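Response regulator (Caulobacter vibrioides, PDB 3N0R) probably relays a general stress signal as an anti-anti-sigma factor, its phosphorylatable receiver domain controlling a sigma-like domain that competes for an anti-sigma factor. Local coordinates at residues P72-Y77 with E126-T131; Q118-T123 with R146-A151; P235-T240 with F256-P261. The protein carries 1 engineered substitution. All coordinates share one frame; numbering follows the deposited sequence. Where two conformers were deposited one is given.

Interaction 1: P72-Y77 with E126-T131; sequences PRVALY and EGFTPT
E126 meets helix 72-84 with both its backbone and its carboxylate. In the R73 conformer given here, its carbonyl oxygen takes the end of the R73 guanidinium, NH1 lying 2.9 Å and NH2 3.0 Å from E126 O, with the oxygen nearly in the guanidinium plane. NH2 uses a lone pair in the carbonyl plane, whereas NH1 is tilted from it. The side chain, bent at chi2 (-58°), brings E126 OE1 to within 3.1 Å of R73 NH2 in a salt bridge. Y77 OH also donates to E126 OE1, 2.8 Å away, from above the carboxylate plane. OE2 turns to R36, so each carboxylate oxygen has a cationic partner, which would favour the ionised form.

G127, with positive phi, ends the helical run and leads to F128, the residue that fills the middle of the contact. One face of its ring carries the R73 guanidinium, stacked flat at 23° with centres 4.1 Å apart, an off-centre cation-pi pair. Its edge points into the face of Y77, a T-shaped pair with planes at 80°. V74 CG2 adds an apolar touch on F128 CE1 at 3.7 Å.

T129 then N-caps helix 130-137, whose I136 also packs on F128. The turn joins helix 115-125 to helix 130-137, probably the first helix of a helix-turn-helix-like unit, as in sigma region 4, which helix 141-156 would complete.

Interaction 2: Q118-T123 with R146-A151; sequences QAFLLT and RLIGDA
A119 and F120 present their CB atoms to helix 141-156 where it crosses helix 115-125 almost perpendicularly, at -94° with the segment axes 8.0 Å apart. Alanine on one side of each pair lets the backbones come close: A119 CB lies 3.7 Å from L147 CB, and F120 CB only 3.4 Å from A151 CB, a tight methyl-to-methylene contact.

F120 meets A151 through the base of its side chain. With F120 CG anti to the backbone N (chi1 -177°), CG lies beside the carbonyl carbon, and A151 CB approaches the ring obliquely, 3.9 Å from F120 CG. I148 spans the other part of the crossing. Its CG1 branch, lying beside the backbone N (chi1 -68°) and extended at chi2, runs past A119, where I148 CG1 is 3.9 Å from A119 CB, and ends in a methyl that meets T123 tip to tip. There I148 CD1 lies 3.7 Å from T123 OG1 and 3.8 Å from T123 CG2. T123 OG1 sits between its backbone N and carbonyl carbon, within reach of the carbonyl oxygens of A119 and F120 in the preceding turn, so OG1 can bond within its own helix while both branches touch the isoleucine methyl.

Beyond the pair, L137 of helix 130-137 covers A119, Y37 of helix 31-42 packs on L121 and L122, and K268 and A269 of receiver helix 264-277 lie against F120.

Interaction 3: P235-T240 with F256-P261; sequences PVIFIT and FLITKP
F238 and F256 open the backbone ladder that joins strands 236-240 and 257-259 in parallel. F238 N donates to F256 O, I258 N to F238 O, T240 N to I258 O and K260 N to T240 O, all at 2.8 to 3.1 Å. The two middle bonds are nearly collinear with their carbonyls, whereas K260 N approaches from above the carbonyl plane. Three CA-H...O contacts reinforce the ladder, the shortest being T259 CA to T240 O at 3.2 Å. One water extends it, bridging V236 O and F256 N.

Apolar contacts, described for the conformers given, divide by face. On the face of I239 and I258 the two side chains lie side by side, I239 CG1 to I258 CG1 at 3.7 Å; chi1 of I258 (57°) turns its CG1 alongside that of I239. On the other, L257 CD1 meets T240 CG2 at 3.7 Å.

Charge appears at the C-terminal end. The aliphatic part of K260 crosses I239, while its NZ salt-bridges E169 and D212, the predicted phosphorylation site. Backbone bonds thus fix register, and the sheet edge delivers a lysine, followed by a cis peptide to P261, into the acidic receiver pocket.

Overall arrangement
All three contacts are buried, yet they are built differently. Interactions 1 and 2 belong to the helical sigma-like part and are joined directly: their centres lie 13 Å apart, L122 packs on Y77, and E126 and F128 probably hydrogen-bond through their backbone N to helix 115-125. Interaction 1 relies on charge, aromatic rings and a few aimed polar bonds at a turn; interaction 2 has no hydrogen bond between its segments and depends on close apolar helix packing. Interaction 3 sits about 21 Å from either, between centres, in the receiver sheet, where repeated backbone bonds do the work. Helix 264-277 relates the two parts, packing on I237 and I258 as well as on F120 and L121.

Interaction 1: P72-Y77 with E126-T131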
loop_
_atom_site.group_PDB
_atom_site.type_symbol
_atom_site.label_atom_id
_atom_site.label_comp_id
_atom_site.label_asym_id
_atom_site.label_seq_id
_atom_site.Cartn_x
_atom_site.Cartn_y
_atom_site.Cartn_z
ATOM N N PRO A 72 16.859 0.543 -12.374
ATOM C CA PRO A 72 17.003 -0.175 -11.104
ATOM C C PRO A 72 15.678 -0.343 -10.357
ATOM O O PRO A 72 15.480 -1.386 -9.737
ATOM C CB PRO A 72 17.979 0.709 -10.322
ATOM C CG PRO A 72 18.811 1.359 -11.386
ATOM C CD PRO A 72 17.863 1.614 -12.527
ATOM N N ARG A 73 14.778 0.639 -10.409
ATOM C CA ARG A 73 13.511 0.504 -9.695
ATOM C C ARG A 73 12.693 -0.663 -10.257
ATOM O O ARG A 73 12.228 -1.522 -9.508
ATOM C CB ARG A 73 12.689 1.799 -9.719
ATOM C CG ARG A 73 11.530 1.760 -8.727
ATOM C CD ARG A 73 10.480 2.847 -8.947
ATOM N NE ARG A 73 9.478 2.778 -7.886
ATOM C CZ ARG A 73 8.211 3.167 -8.001
ATOM N NH1 ARG A 73 7.761 3.671 -9.143
ATOM N NH2 ARG A 73 7.393 3.048 -6.963
ATOM N N VAL A 74 12.526 -0.696 -11.573
ATOM C CA VAL A 74 11.783 -1.782 -12.200
ATOM C C VAL A 74 12.479 -3.123 -11.925
ATOM O O VAL A 74 11.830 -4.120 -11.593
ATOM C CB VAL A 74 11.594 -1.544 -13.705
ATOM C CG1 VAL A 74 11.009 -2.768 -14.379
ATOM C CG2 VAL A 74 10.713 -0.318 -13.930
ATOM N N ALA A 75 13.803 -3.148 -12.071
ATOM C CA ALA A 75 14.567 -4.374 -11.850
ATOM C C ALA A 75 14.416 -4.905 -10.427
ATOM O O ALA A 75 14.346 -6.114 -10.217
ATOM C CB ALA A 75 16.033 -4.161 -12.182
ATOM N N LEU A 76 14.384 -4.006 -9.449
ATOM C CA LEU A 76 14.215 -4.405 -8.053
ATOM C C LEU A 76 12.848 -5.057 -7.851
ATOM O O LEU A 76 12.740 -6.093 -7.198
ATOM C CB LEU A 76 14.348 -3.183 -7.144
ATOM C CG LEU A 76 13.976 -3.382 -5.669
ATOM C CD1 LEU A 76 14.808 -4.477 -5.022
ATOM C CD2 LEU A 76 14.108 -2.067 -4.903
ATOM N N TYR A 77 11.799 -4.442 -8.388
ATOM C CA TYR A 77 10.473 -5.036 -8.260
ATOM C C TYR A 77 10.394 -6.384 -8.977
ATOM O O TYR A 77 9.738 -7.309 -8.502
ATOM C CB TYR A 77 9.371 -4.081 -8.735
ATOM C CG TYR A 77 8.977 -2.986 -7.751
ATOM C CD1 TYR A 77 9.824 -1.913 -7.508
ATOM C CD2 TYR A 77 7.734 -2.991 -7.112
ATOM C CE1 TYR A 77 9.466 -0.892 -6.641
ATOM C CE2 TYR A 77 7.369 -1.963 -6.241
ATOM C CZ TYR A 77 8.240 -0.912 -6.019
ATOM O OH TYR A 77 7.891 0.122 -5.167
ATOM N N GLU A 126 1.996 2.453 -6.999
ATOM C CA GLU A 126 3.425 2.678 -7.156
ATOM C C GLU A 126 3.785 3.567 -8.344
ATOM O O GLU A 126 4.920 4.018 -8.458
ATOM C CB GLU A 126 4.160 1.342 -7.233
ATOM C CG GLU A 126 4.003 0.530 -5.945
ATOM C CD GLU A 126 4.516 1.278 -4.728
ATOM O OE1 GLU A 126 5.667 1.750 -4.789
ATOM O OE2 GLU A 126 3.783 1.401 -3.708
ATOM N N GLY A 127 2.824 3.826 -9.226
ATOM C CA GLY A 127 3.038 4.730 -10.340
ATOM C C GLY A 127 3.845 4.193 -11.506
ATOM O O GLY A 127 4.316 4.971 -12.331
ATOM N N PHE A 128 4.001 2.877 -11.611
ATOM C CA PHE A 128 4.621 2.319 -12.808
ATOM C C PHE A 128 3.664 2.464 -13.993
ATOM O O PHE A 128 2.437 2.402 -13.833
ATOM C CB PHE A 128 4.955 0.837 -12.608
ATOM C CG PHE A 128 6.099 0.588 -11.678
ATOM C CD1 PHE A 128 7.385 0.944 -12.042
ATOM C CD2 PHE A 128 5.897 -0.025 -10.447
ATOM C CE1 PHE A 128 8.449 0.702 -11.195
ATOM C CE2 PHE A 128 6.961 -0.264 -9.599
ATOM C CZ PHE A 128 8.241 0.096 -9.976
ATOM N N THR A 129 4.217 2.631 -15.189
ATOM C CA THR A 129 3.403 2.550 -16.399
ATOM C C THR A 129 2.989 1.092 -16.616
ATOM O O THR A 129 3.611 0.175 -16.066
ATOM C CB THR A 129 4.196 3.005 -17.627
ATOM O OG1 THR A 129 5.246 2.064 -17.872
ATOM C CG2 THR A 129 4.785 4.385 -17.406
ATOM N N PRO A 130 1.937 0.861 -17.422
ATOM C CA PRO A 130 1.573 -0.526 -17.729
ATOM C C PRO A 130 2.736 -1.310 -18.353
ATOM O O PRO A 130 2.915 -2.481 -18.035
ATOM C CB PRO A 130 0.401 -0.378 -18.707
ATOM C CG PRO A 130 -0.208 0.952 -18.343
ATOM C CD PRO A 130 0.957 1.826 -17.950
ATOM N N THR A 131 3.534 -0.679 -19.205
ATOM C CA THR A 131 4.693 -1.371 -19.776
ATOM C C THR A 131 5.721 -1.766 -18.707
ATOM O O THR A 131 6.286 -2.861 -18.741
ATOM C CB THR A 131 5.368 -0.521 -20.862
ATOM O OG1 THR A 131 4.450 -0.339 -21.943
ATOM C CG2 THR A 131 6.612 -1.214 -21.397
#

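Interaction 2: Q118-T123 with R146-A151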
loop_
_atom_site.group_PDB
_atom_site.type_symbol
_atom_site.label_atom_id
_atom_site.label_comp_id
_atom_site.label_asym_id
_atom_site.label_seq_id
_atom_site.Cartn_x
_atom_site.Cartn_y
_atom_site.Cartn_z
ATOM N N GLN A 118 -1.748 -7.318 -7.970
ATOM C CA GLN A 118 -0.381 -6.860 -8.155
ATOM C C GLN A 118 -0.325 -5.814 -9.269
ATOM O O GLN A 118 0.267 -4.760 -9.095
ATOM C CB GLN A 118 0.526 -8.037 -8.507
ATOM C CG GLN A 118 0.615 -9.096 -7.432
ATOM C CD GLN A 118 1.202 -10.377 -7.968
ATOM O OE1 GLN A 118 2.071 -10.348 -8.835
ATOM N NE2 GLN A 118 0.723 -11.512 -7.472
ATOM N N ALA A 119 -0.934 -6.114 -10.412
ATOM C CA ALA A 119 -0.900 -5.197 -11.550
ATOM C C ALA A 119 -1.523 -3.848 -11.184
ATOM O O ALA A 119 -1.004 -2.781 -11.525
ATOM C CB ALA A 119 -1.606 -5.800 -12.754
ATOM N N PHE A 120 -2.644 -3.899 -10.475
ATOM C CA PHE A 120 -3.301 -2.688 -10.050
ATOM C C PHE A 120 -2.450 -1.885 -9.070
ATOM O O PHE A 120 -2.304 -0.674 -9.213
ATOM C CB PHE A 120 -4.655 -3.012 -9.423
ATOM C CG PHE A 120 -5.414 -1.800 -9.025
ATOM C CD1 PHE A 120 -6.138 -1.077 -9.967
ATOM C CD2 PHE A 120 -5.377 -1.346 -7.718
ATOM C CE1 PHE A 120 -6.817 0.065 -9.609
ATOM C CE2 PHE A 120 -6.056 -0.201 -7.359
ATOM C CZ PHE A 120 -6.775 0.499 -8.306
ATOM N N LEU A 121 -1.870 -2.543 -8.073
ATOM C CA LEU A 121 -1.035 -1.795 -7.141
ATOM C C LEU A 121 0.238 -1.239 -7.795
ATOM O O LEU A 121 0.658 -0.117 -7.487
ATOM C CB LEU A 121 -0.685 -2.620 -5.907
ATOM C CG LEU A 121 -1.866 -2.986 -5.004
ATOM C CD1 LEU A 121 -1.345 -3.705 -3.766
ATOM C CD2 LEU A 121 -2.694 -1.767 -4.606
ATOM N N LEU A 122 0.853 -2.001 -8.696
ATOM C CA LEU A 122 2.070 -1.528 -9.352
ATOM C C LEU A 122 1.811 -0.226 -10.105
ATOM O O LEU A 122 2.655 0.664 -10.125
ATOM C CB LEU A 122 2.606 -2.595 -10.317
ATOM C CG LEU A 122 3.271 -3.801 -9.647
ATOM C CD1 LEU A 122 3.514 -4.909 -10.653
ATOM C CD2 LEU A 122 4.572 -3.414 -8.934
ATOM N N THR A 123 0.645 -0.125 -10.734
ATOM C CA THR A 123 0.306 1.055 -11.517
ATOM C C THR A 123 -0.313 2.159 -10.660
ATOM O O THR A 123 0.219 3.272 -10.593
ATOM C CB THR A 123 -0.578 0.694 -12.734
ATOM O OG1 THR A 123 -1.735 -0.037 -12.308
ATOM C CG2 THR A 123 0.223 -0.131 -13.752
ATOM N N ARG A 146 -5.597 -6.328 -18.937
ATOM C CA ARG A 146 -6.678 -7.211 -18.489
ATOM C C ARG A 146 -6.659 -7.344 -16.967
ATOM O O ARG A 146 -7.693 -7.253 -16.311
ATOM C CB ARG A 146 -6.531 -8.599 -19.123
ATOM C CG ARG A 146 -7.694 -9.541 -18.851
ATOM C CD ARG A 146 -7.393 -10.979 -19.287
ATOM N NE ARG A 146 -6.395 -11.612 -18.426
ATOM C CZ ARG A 146 -6.655 -12.097 -17.215
ATOM N NH1 ARG A 146 -7.885 -12.033 -16.721
ATOM N NH2 ARG A 146 -5.688 -12.652 -16.498
ATOM N N LEU A 147 -5.463 -7.552 -16.418
ATOM C CA LEU A 147 -5.289 -7.704 -14.979
ATOM C C LEU A 147 -5.734 -6.449 -14.238
ATOM O O LEU A 147 -6.463 -6.533 -13.251
ATOM C CB LEU A 147 -3.828 -8.029 -14.659
ATOM C CG LEU A 147 -3.327 -9.416 -15.069
ATOM C CD1 LEU A 147 -1.817 -9.503 -14.902
ATOM C CD2 LEU A 147 -4.029 -10.525 -14.282
ATOM N N ILE A 148 -5.302 -5.286 -14.716
ATOM C CA ILE A 148 -5.683 -4.028 -14.082
ATOM C C ILE A 148 -7.204 -3.847 -14.106
ATOM O O ILE A 148 -7.802 -3.454 -13.107
ATOM C CB ILE A 148 -4.998 -2.825 -14.769
ATOM C CG1 ILE A 148 -3.483 -2.847 -14.517
ATOM C CG2 ILE A 148 -5.598 -1.508 -14.278
ATOM C CD1 ILE A 148 -2.708 -1.871 -15.405
ATOM N N GLY A 149 -7.825 -4.142 -15.241
ATOM C CA GLY A 149 -9.265 -4.020 -15.369
ATOM C C GLY A 149 -10.011 -4.909 -14.389
ATOM O O GLY A 149 -11.028 -4.503 -13.808
ATOM N N ASP A 150 -9.518 -6.131 -14.200
ATOM C CA ASP A 150 -10.140 -7.044 -13.237
ATOM C C ASP A 150 -10.087 -6.470 -11.825
ATOM O O ASP A 150 -11.088 -6.463 -11.100
ATOM C CB ASP A 150 -9.461 -8.422 -13.250
ATOM C CG ASP A 150 -9.898 -9.291 -14.412
ATOM O OD1 ASP A 150 -10.797 -8.879 -15.175
ATOM O OD2 ASP A 150 -9.345 -10.404 -14.549
ATOM N N ALA A 151 -8.907 -6.007 -11.427
ATOM C CA ALA A 151 -8.741 -5.465 -10.089
ATOM C C ALA A 151 -9.577 -4.210 -9.900
ATOM O O ALA A 151 -10.169 -4.009 -8.840
ATOM C CB ALA A 151 -7.276 -5.180 -9.818
#

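Interaction 3: P235-T240 with F256-P261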
loop_
_atom_site.group_PDB
_atom_site.type_symbol
_atom_site.label_atom_id
_atom_site.label_comp_id
_atom_site.label_asym_id
_atom_site.label_seq_id
_atom_site.Cartn_x
_atom_site.Cartn_y
_atom_site.Cartn_z
ATOM N N PRO A 235 -9.895 -0.329 9.930
ATOM C CA PRO A 235 -8.624 -0.009 9.275
ATOM C C PRO A 235 -8.312 1.483 9.312
ATOM O O PRO A 235 -9.216 2.315 9.222
ATOM C CB PRO A 235 -8.842 -0.476 7.830
ATOM C CG PRO A 235 -10.319 -0.416 7.634
ATOM C CD PRO A 235 -10.927 -0.749 8.968
ATOM N N VAL A 236 -7.027 1.800 9.454
ATOM C CA VAL A 236 -6.541 3.170 9.458
ATOM C C VAL A 236 -5.496 3.341 8.369
ATOM O O VAL A 236 -4.581 2.531 8.238
ATOM C CB VAL A 236 -5.931 3.561 10.820
ATOM C CG1 VAL A 236 -5.461 5.025 10.803
ATOM C CG2 VAL A 236 -6.940 3.328 11.942
ATOM N N ILE A 237 -5.664 4.390 7.575
ATOM C CA ILE A 237 -4.680 4.783 6.582
ATOM C C ILE A 237 -4.062 6.093 7.049
ATOM O O ILE A 237 -4.774 7.051 7.359
ATOM C CB ILE A 237 -5.330 4.994 5.211
ATOM C CG1 ILE A 237 -6.065 3.722 4.761
ATOM C CG2 ILE A 237 -4.285 5.431 4.195
ATOM C CD1 ILE A 237 -6.864 3.898 3.487
ATOM N N PHE A 238 -2.736 6.143 7.113
ATOM C CA PHE A 238 -2.057 7.350 7.569
ATOM C C PHE A 238 -1.687 8.269 6.423
ATOM O O PHE A 238 -1.275 7.821 5.356
ATOM C CB PHE A 238 -0.859 6.989 8.438
ATOM C CG PHE A 238 -1.259 6.387 9.748
ATOM C CD1 PHE A 238 -1.561 7.195 10.830
ATOM C CD2 PHE A 238 -1.393 5.014 9.883
ATOM C CE1 PHE A 238 -1.959 6.641 12.037
ATOM C CE2 PHE A 238 -1.789 4.454 11.085
ATOM C CZ PHE A 238 -2.066 5.268 12.163
ATOM N N ILE A 239 -1.860 9.562 6.673
ATOM C CA ILE A 239 -1.565 10.603 5.704
ATOM C C ILE A 239 -0.289 11.329 6.123
ATOM O O ILE A 239 -0.163 11.737 7.276
ATOM C CB ILE A 239 -2.709 11.641 5.670
ATOM C CG1 ILE A 239 -4.026 11.008 5.214
ATOM C CG2 ILE A 239 -2.329 12.831 4.796
ATOM C CD1 ILE A 239 -5.251 11.867 5.549
ATOM N N THR A 240 0.653 11.493 5.192
ATOM C CA THR A 240 1.907 12.179 5.499
ATOM C C THR A 240 2.534 12.812 4.258
ATOM O O THR A 240 2.358 12.323 3.136
ATOM C CB THR A 240 2.936 11.212 6.140
ATOM O OG1 THR A 240 4.170 11.906 6.363
ATOM C CG2 THR A 240 3.186 10.011 5.237
ATOM N N PHE A 256 -0.829 0.930 5.815
ATOM C CA PHE A 256 -1.410 1.681 4.704
ATOM C C PHE A 256 -1.090 3.157 4.881
ATOM O O PHE A 256 -1.284 3.717 5.957
ATOM C CB PHE A 256 -2.930 1.471 4.624
ATOM C CG PHE A 256 -3.350 0.020 4.630
ATOM C CD1 PHE A 256 -3.108 -0.799 3.533
ATOM C CD2 PHE A 256 -3.988 -0.523 5.740
ATOM C CE1 PHE A 256 -3.486 -2.143 3.552
ATOM C CE2 PHE A 256 -4.374 -1.856 5.761
ATOM C CZ PHE A 256 -4.117 -2.665 4.670
ATOM N N LEU A 257 -0.653 3.765 3.780
ATOM C CA LEU A 257 -0.079 5.098 3.769
ATOM C C LEU A 257 -0.548 5.834 2.514
ATOM O O LEU A 257 -0.631 5.235 1.433
ATOM C CB LEU A 257 1.446 4.974 3.769
ATOM C CG LEU A 257 2.297 6.158 4.215
ATOM C CD1 LEU A 257 1.940 6.574 5.626
ATOM C CD2 LEU A 257 3.765 5.785 4.131
ATOM N N ILE A 258 -0.866 7.121 2.666
ATOM C CA ILE A 258 -1.005 7.941 1.481
ATOM C C ILE A 258 -0.245 9.237 1.650
ATOM O O ILE A 258 -0.116 9.796 2.748
ATOM C CB ILE A 258 -2.469 8.262 1.131
ATOM C CG1 ILE A 258 -3.169 8.952 2.294
ATOM C CG2 ILE A 258 -3.216 7.004 0.719
ATOM C CD1 ILE A 258 -4.590 9.381 1.956
ATOM N N THR A 259 0.325 9.679 0.540
ATOM C CA THR A 259 1.118 10.888 0.521
ATOM C C THR A 259 0.253 12.092 0.182
ATOM O O THR A 259 -0.599 12.032 -0.709
ATOM C CB THR A 259 2.228 10.774 -0.536
ATOM O OG1 THR A 259 3.012 9.607 -0.253
ATOM C CG2 THR A 259 3.120 12.007 -0.534
ATOM N N LYS A 260 0.466 13.179 0.912
ATOM C CA LYS A 260 -0.089 14.479 0.532
ATOM C C LYS A 260 1.064 15.324 -0.024
ATOM O O LYS A 260 2.176 15.248 0.487
ATOM C CB LYS A 260 -0.754 15.166 1.735
ATOM C CG LYS A 260 0.169 15.363 2.935
ATOM C CD LYS A 260 -0.476 16.189 4.047
ATOM C CE LYS A 260 0.477 16.341 5.223
ATOM N NZ LYS A 260 -0.092 17.186 6.311
ATOM N N PRO A 261 0.819 16.111 -1.091
ATOM C CA PRO A 261 -0.452 16.261 -1.817
ATOM C C PRO A 261 -0.854 14.985 -2.559
ATOM O O PRO A 261 0.001 14.182 -2.928
ATOM C CB PRO A 261 -0.155 17.383 -2.815
ATOM C CG PRO A 261 1.315 17.303 -3.040
ATOM C CD PRO A 261 1.906 16.883 -1.723
HETATM O O HOH W 1 -2.054 1.488 8.500
#